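Neutral ceramidase (Pseudomonas aeruginosa, PDB 2ZWS) hydrolyses the N-acyl linkage of ceramides to give sphingosine and a free fatty acid, and also catalyses the reverse synthesis, using one zinc ion per subunit. Local coordinates at residues T450-E453 against E454-A457; G468-T471 against Q472-Y475. One frame throughout, in Å; residues are numbered along the deposited sequence.

Interaction 1 (T450-E453 against E454-A457); sequences TTRE and EYAA
Glu-454 reaches back over Thr-451, and the two make a capping box at the start of helix 452-457. Followed outward, the glutamate's CB rests 3.4 Å from OG1 of Thr-451, and CG and CD pass beside the same oxygen. The chain turns at CB, with CG beside the backbone N (chi1 -73°), then runs extended, which brings the carboxylate back to the residues before the helix. There OE1 accepts from the N of Thr-451 at 2.9 Å, the donor standing above the carboxylate plane, and also lies against CA of Thr-450. OE1 has a second partner in Thr-413 OG1, and OE2 takes a bond from Asn-168 ND2. The reciprocal half of the box is a nearly straight bond (166°), 3.1 Å long, from Glu-454 N to Thr-451 OG1, which is also hydrogen-bonded to Asn-168 OD1. The first helical turn follows, Tyr-455 N bonding to Thr-451 O at 2.8 Å. Next to the box, CG2 of Thr-450 meets CB of Tyr-455 at 3.5 Å and lies at the edge of its ring. Thr-450 alone separates strand 448-449 from the cap; helix 414-428 packs on Thr-451 and Glu-454 through Met-415, while helix 162-165 touches Glu-454 and Ala-457.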
ATOM      1  N   THR A 450      15.056   9.918  -8.641  1.00 15.80           N
ATOM      2  CA  THR A 450      16.150  10.544  -7.967  1.00 16.21           C
ATOM      3  C   THR A 450      16.425  11.876  -8.723  1.00 16.17           C
ATOM      4  O   THR A 450      16.100  12.012  -9.912  1.00 16.32           O
ATOM      5  CB  THR A 450      17.214   9.462  -8.136  1.00 17.76           C
ATOM      6  OG1 THR A 450      17.749   8.873  -6.947  1.00 21.90           O
ATOM      7  CG2 THR A 450      17.796   9.324  -9.434  1.00 12.40           C
ATOM      8  N   THR A 451      16.971  12.880  -8.044  1.00 16.10           N
ATOM      9  CA  THR A 451      17.317  14.119  -8.743  1.00 16.58           C
ATOM     10  C   THR A 451      18.496  13.826  -9.680  1.00 16.73           C
ATOM     11  O   THR A 451      19.162  12.811  -9.534  1.00 16.71           O
ATOM     12  CB  THR A 451      17.751  15.215  -7.774  1.00 16.19           C
ATOM     13  OG1 THR A 451      18.879  14.736  -7.041  1.00 17.13           O
ATOM     14  CG2 THR A 451      16.624  15.587  -6.786  1.00 16.20           C
ATOM     15  N   ARG A 452      18.787  14.753 -10.590  1.00 17.54           N
ATOM     16  CA  ARG A 452      19.972  14.619 -11.467  1.00 18.01           C
ATOM     17  C   ARG A 452      21.264  14.332 -10.672  1.00 18.01           C
ATOM     18  O   ARG A 452      22.062  13.441 -11.034  1.00 18.08           O
ATOM     19  CB  ARG A 452      20.143  15.882 -12.338  1.00 18.14           C
ATOM     20  CG  ARG A 452      21.384  15.878 -13.248  1.00 19.52           C
ATOM     21  CD  ARG A 452      21.250  14.842 -14.333  1.00 20.64           C
ATOM     22  NE  ARG A 452      22.460  14.562 -15.119  1.00 23.41           N
ATOM     23  CZ  ARG A 452      23.329  13.594 -14.844  1.00 23.90           C
ATOM     24  NH1 ARG A 452      24.369  13.393 -15.641  1.00 24.57           N
ATOM     25  NH2 ARG A 452      23.169  12.823 -13.771  1.00 24.49           N
ATOM     26  N   GLU A 453      21.423  15.052  -9.572  1.00 19.07           N
ATOM     27  CA  GLU A 453      22.635  14.928  -8.732  1.00 19.38           C
ATOM     28  C   GLU A 453      22.675  13.580  -8.011  1.00 19.58           C
ATOM     29  O   GLU A 453      23.690  12.878  -8.024  1.00 20.68           O
ATOM     30  CB  GLU A 453      22.723  16.088  -7.739  1.00 20.27           C
ATOM     31  CG  GLU A 453      22.775  17.477  -8.406  1.00 21.68           C
ATOM     32  CD  GLU A 453      21.411  18.155  -8.647  1.00 24.09           C
ATOM     33  OE1 GLU A 453      20.336  17.487  -8.703  1.00 21.38           O
ATOM     34  OE2 GLU A 453      21.414  19.407  -8.793  1.00 29.22           O
ATOM     35  N   GLU A 454      21.547  13.180  -7.425  1.00 18.52           N
ATOM     36  CA  GLU A 454      21.466  11.856  -6.817  1.00 18.34           C
ATOM     37  C   GLU A 454      21.723  10.753  -7.836  1.00 17.97           C
ATOM     38  O   GLU A 454      22.394   9.762  -7.532  1.00 18.86           O
ATOM     39  CB  GLU A 454      20.084  11.630  -6.199  1.00 18.37           C
ATOM     40  CG  GLU A 454      19.844  12.416  -4.931  1.00 18.86           C
ATOM     41  CD  GLU A 454      18.381  12.622  -4.632  1.00 18.76           C
ATOM     42  OE1 GLU A 454      17.528  12.064  -5.357  1.00 17.39           O
ATOM     43  OE2 GLU A 454      18.080  13.356  -3.673  1.00 19.17           O
ATOM     44  N   TYR A 455      21.131  10.896  -9.024  1.00 17.48           N
ATOM     45  CA  TYR A 455      21.265   9.887 -10.066  1.00 18.02           C
ATOM     46  C   TYR A 455      22.726   9.603 -10.340  1.00 19.20           C
ATOM     47  O   TYR A 455      23.105   8.435 -10.491  1.00 19.36           O
ATOM     48  CB  TYR A 455      20.585  10.354 -11.347  1.00 17.20           C
ATOM     49  CG  TYR A 455      20.609   9.349 -12.464  1.00 17.81           C
ATOM     50  CD1 TYR A 455      19.526   8.478 -12.666  1.00 18.10           C
ATOM     51  CD2 TYR A 455      21.697   9.289 -13.358  1.00 16.36           C
ATOM     52  CE1 TYR A 455      19.526   7.559 -13.701  1.00 19.13           C
ATOM     53  CE2 TYR A 455      21.715   8.365 -14.408  1.00 16.59           C
ATOM     54  CZ  TYR A 455      20.604   7.504 -14.573  1.00 17.49           C
ATOM     55  OH  TYR A 455      20.593   6.595 -15.597  1.00 18.52           O
ATOM     56  N   ALA A 456      23.542  10.669 -10.380  1.00 20.31           N
ATOM     57  CA  ALA A 456      24.969  10.523 -10.726  1.00 21.00           C
ATOM     58  C   ALA A 456      25.717   9.617  -9.752  1.00 21.30           C
ATOM     59  O   ALA A 456      26.661   8.924 -10.147  1.00 23.02           O
ATOM     60  CB  ALA A 456      25.658  11.883 -10.828  1.00 21.65           C
ATOM     61  N   ALA A 457      25.285   9.610  -8.494  1.00 21.47           N
ATOM     62  CA  ALA A 457      25.915   8.781  -7.468  1.00 21.17           C
ATOM     63  C   ALA A 457      25.625   7.293  -7.643  1.00 21.45           C
ATOM     64  O   ALA A 457      26.401   6.454  -7.203  1.00 21.82           O
ATOM     65  CB  ALA A 457      25.517   9.255  -6.084  1.00 21.13           C
TER

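Interaction 2 (G468-T471 against Q472-Y475); sequences GPWT and QAAY
Trp-470, at the N-cap position of helix 471-488, accepts from Ala-474 N through its carbonyl O, in a helix start built from backbone bonds, a side-chain bond, water and a little apolar packing. Ala-474 N reaches Trp-470 O at 2.9 Å and Tyr-475 N reaches Thr-471 O at 3.1 Å, the first i to i+4 links of the helix. Overlapping the helix start, a type I beta turn from Gly-468 to Thr-471 is closed by Thr-471 N on Gly-468 O. The side-chain bond doubles that closure: OG1 of Thr-471 donates to the same oxygen at 2.8 Å, coming from the same face of its plane as the amide. With OG1 beside its own backbone N (chi1 -59°), the threonine grips the turn while its methyl, anti to that N, is turned to the Tyr-475 ring.

Water serves the amides of the first turn. Two molecules each donate to Pro-469 O; one accepts from Gln-472 N and the other from Ala-473 N, both at 3.0 Å. Apolar contacts are few. Thr-471 CG2 lies 3.7 Å from CE2 of Tyr-475, the two side chains running side by side, and CE3 of Trp-470 meets the CB of Ala-473 at 4.0 Å, with the methyl at the indole's edge. Thr-471, Gln-472 and Tyr-475 pack on Val-449 of strand 448-449, and Trp-470, Ala-473 and Ala-474 on Ile-309 of strand 308-309.

Chemically, backbone bonds, one hydroxyl and two waters supply the polar partners of this buried helix start, the waters bridging Pro-469 O to amides it does not bond directly.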
ATOM      1  N   GLY A 468      16.523   7.347 -17.027  1.00 16.12           N
ATOM      2  CA  GLY A 468      17.774   8.095 -17.145  1.00 15.85           C
ATOM      3  C   GLY A 468      17.895   9.293 -16.225  1.00 16.58           C
ATOM      4  O   GLY A 468      17.040   9.551 -15.359  1.00 15.35           O
ATOM      5  N   PRO A 469      18.948  10.083 -16.426  1.00 17.46           N
ATOM      6  CA  PRO A 469      19.289  11.149 -15.498  1.00 17.76           C
ATOM      7  C   PRO A 469      18.216  12.238 -15.386  1.00 17.75           C
ATOM      8  O   PRO A 469      18.142  12.920 -14.367  1.00 18.07           O
ATOM      9  CB  PRO A 469      20.604  11.715 -16.076  1.00 18.31           C
ATOM     10  CG  PRO A 469      20.594  11.330 -17.514  1.00 18.10           C
ATOM     11  CD  PRO A 469      19.891  10.001 -17.561  1.00 17.56           C
ATOM     12  N   TRP A 470      17.420  12.411 -16.437  1.00 17.22           N
ATOM     13  CA  TRP A 470      16.438  13.495 -16.467  1.00 17.08           C
ATOM     14  C   TRP A 470      15.021  13.035 -16.139  1.00 16.46           C
ATOM     15  O   TRP A 470      14.069  13.773 -16.365  1.00 16.22           O
ATOM     16  CB  TRP A 470      16.486  14.244 -17.806  1.00 18.76           C
ATOM     17  CG  TRP A 470      17.881  14.778 -18.065  1.00 20.09           C
ATOM     18  CD1 TRP A 470      18.767  14.327 -18.987  1.00 21.66           C
ATOM     19  CD2 TRP A 470      18.545  15.797 -17.317  1.00 21.38           C
ATOM     20  NE1 TRP A 470      19.947  15.033 -18.888  1.00 21.96           N
ATOM     21  CE2 TRP A 470      19.836  15.940 -17.868  1.00 21.86           C
ATOM     22  CE3 TRP A 470      18.168  16.619 -16.243  1.00 20.92           C
ATOM     23  CZ2 TRP A 470      20.764  16.882 -17.383  1.00 21.45           C
ATOM     24  CZ3 TRP A 470      19.091  17.555 -15.755  1.00 21.46           C
ATOM     25  CH2 TRP A 470      20.372  17.674 -16.335  1.00 22.07           C
ATOM     26  N   THR A 471      14.903  11.840 -15.566  1.00 15.17           N
ATOM     27  CA  THR A 471      13.598  11.337 -15.101  1.00 13.98           C
ATOM     28  C   THR A 471      12.906  12.339 -14.165  1.00 13.57           C
ATOM     29  O   THR A 471      11.700  12.648 -14.333  1.00 14.95           O
ATOM     30  CB  THR A 471      13.735   9.948 -14.443  1.00 12.25           C
ATOM     31  OG1 THR A 471      14.288   9.025 -15.391  1.00 13.74           O
ATOM     32  CG2 THR A 471      12.378   9.424 -13.972  1.00 14.81           C
ATOM     33  N   GLN A 472      13.644  12.859 -13.181  1.00 14.57           N
ATOM     34  CA  GLN A 472      13.040  13.792 -12.236  1.00 14.71           C
ATOM     35  C   GLN A 472      12.571  15.061 -12.940  1.00 15.14           C
ATOM     36  O   GLN A 472      11.484  15.564 -12.655  1.00 15.59           O
ATOM     37  CB  GLN A 472      14.009  14.127 -11.098  1.00 15.65           C
ATOM     38  CG  GLN A 472      13.400  14.903  -9.907  1.00 14.70           C
ATOM     39  CD  GLN A 472      13.248  16.400 -10.153  1.00 15.80           C
ATOM     40  OE1 GLN A 472      13.962  16.984 -10.980  1.00 18.14           O
ATOM     41  NE2 GLN A 472      12.319  17.042  -9.426  1.00 13.71           N
ATOM     42  N   ALA A 473      13.411  15.582 -13.835  1.00 15.61           N
ATOM     43  CA  ALA A 473      13.117  16.800 -14.605  1.00 15.45           C
ATOM     44  C   ALA A 473      11.833  16.607 -15.421  1.00 15.42           C
ATOM     45  O   ALA A 473      10.983  17.518 -15.476  1.00 15.73           O
ATOM     46  CB  ALA A 473      14.300  17.126 -15.523  1.00 16.38           C
ATOM     47  N   ALA A 474      11.676  15.417 -15.997  1.00 15.23           N
ATOM     48  CA  ALA A 474      10.455  15.075 -16.771  1.00 14.97           C
ATOM     49  C   ALA A 474       9.224  15.165 -15.883  1.00 14.41           C
ATOM     50  O   ALA A 474       8.212  15.782 -16.270  1.00 14.74           O
ATOM     51  CB  ALA A 474      10.546  13.668 -17.359  1.00 15.64           C
ATOM     52  N   TYR A 475       9.291  14.534 -14.705  1.00 13.27           N
ATOM     53  CA  TYR A 475       8.131  14.607 -13.793  1.00 12.50           C
ATOM     54  C   TYR A 475       7.854  16.044 -13.364  1.00 13.44           C
ATOM     55  O   TYR A 475       6.706  16.448 -13.260  1.00 13.16           O
ATOM     56  CB  TYR A 475       8.349  13.730 -12.578  1.00 13.16           C
ATOM     57  CG  TYR A 475       8.051  12.273 -12.788  1.00 12.67           C
ATOM     58  CD1 TYR A 475       6.731  11.816 -12.879  1.00 12.15           C
ATOM     59  CD2 TYR A 475       9.086  11.334 -12.857  1.00 12.42           C
ATOM     60  CE1 TYR A 475       6.452  10.468 -13.047  1.00 13.47           C
ATOM     61  CE2 TYR A 475       8.827   9.987 -12.998  1.00 13.04           C
ATOM     62  CZ  TYR A 475       7.491   9.551 -13.093  1.00 14.17           C
ATOM     63  OH  TYR A 475       7.186   8.214 -13.219  1.00 14.40           O
TER
HETATM   64  O   HOH W   1      16.277  11.598 -12.558  1.00 17.50           O
HETATM   65  O   HOH W   2      16.331  14.901 -13.533  1.00 17.74           O

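Interactions 1 and 2 illustrate two ways of beginning a helix, in consecutive helices whose contact centres lie about 10 Å apart. They also pack on each other: Thr-450 O is 3.2 Å from Gln-472 CB, and Arg-452 CD comes within 3.6 Å of CH2 of Trp-470, whose indole forms a cation-pi pair with that arginine. The Arg-452 guanidinium has a salt bridge to Glu-373 as well. Both starts lie near the zinc site, and neither supplies a metal ligand. Between side chains, Thr-450 lies about 6 Å and Thr-471 about 8 Å from the zinc ligand Tyr-448; the zinc itself is about 12 Å from the Thr-450 side chain and about 14 Å from that of Tyr-475.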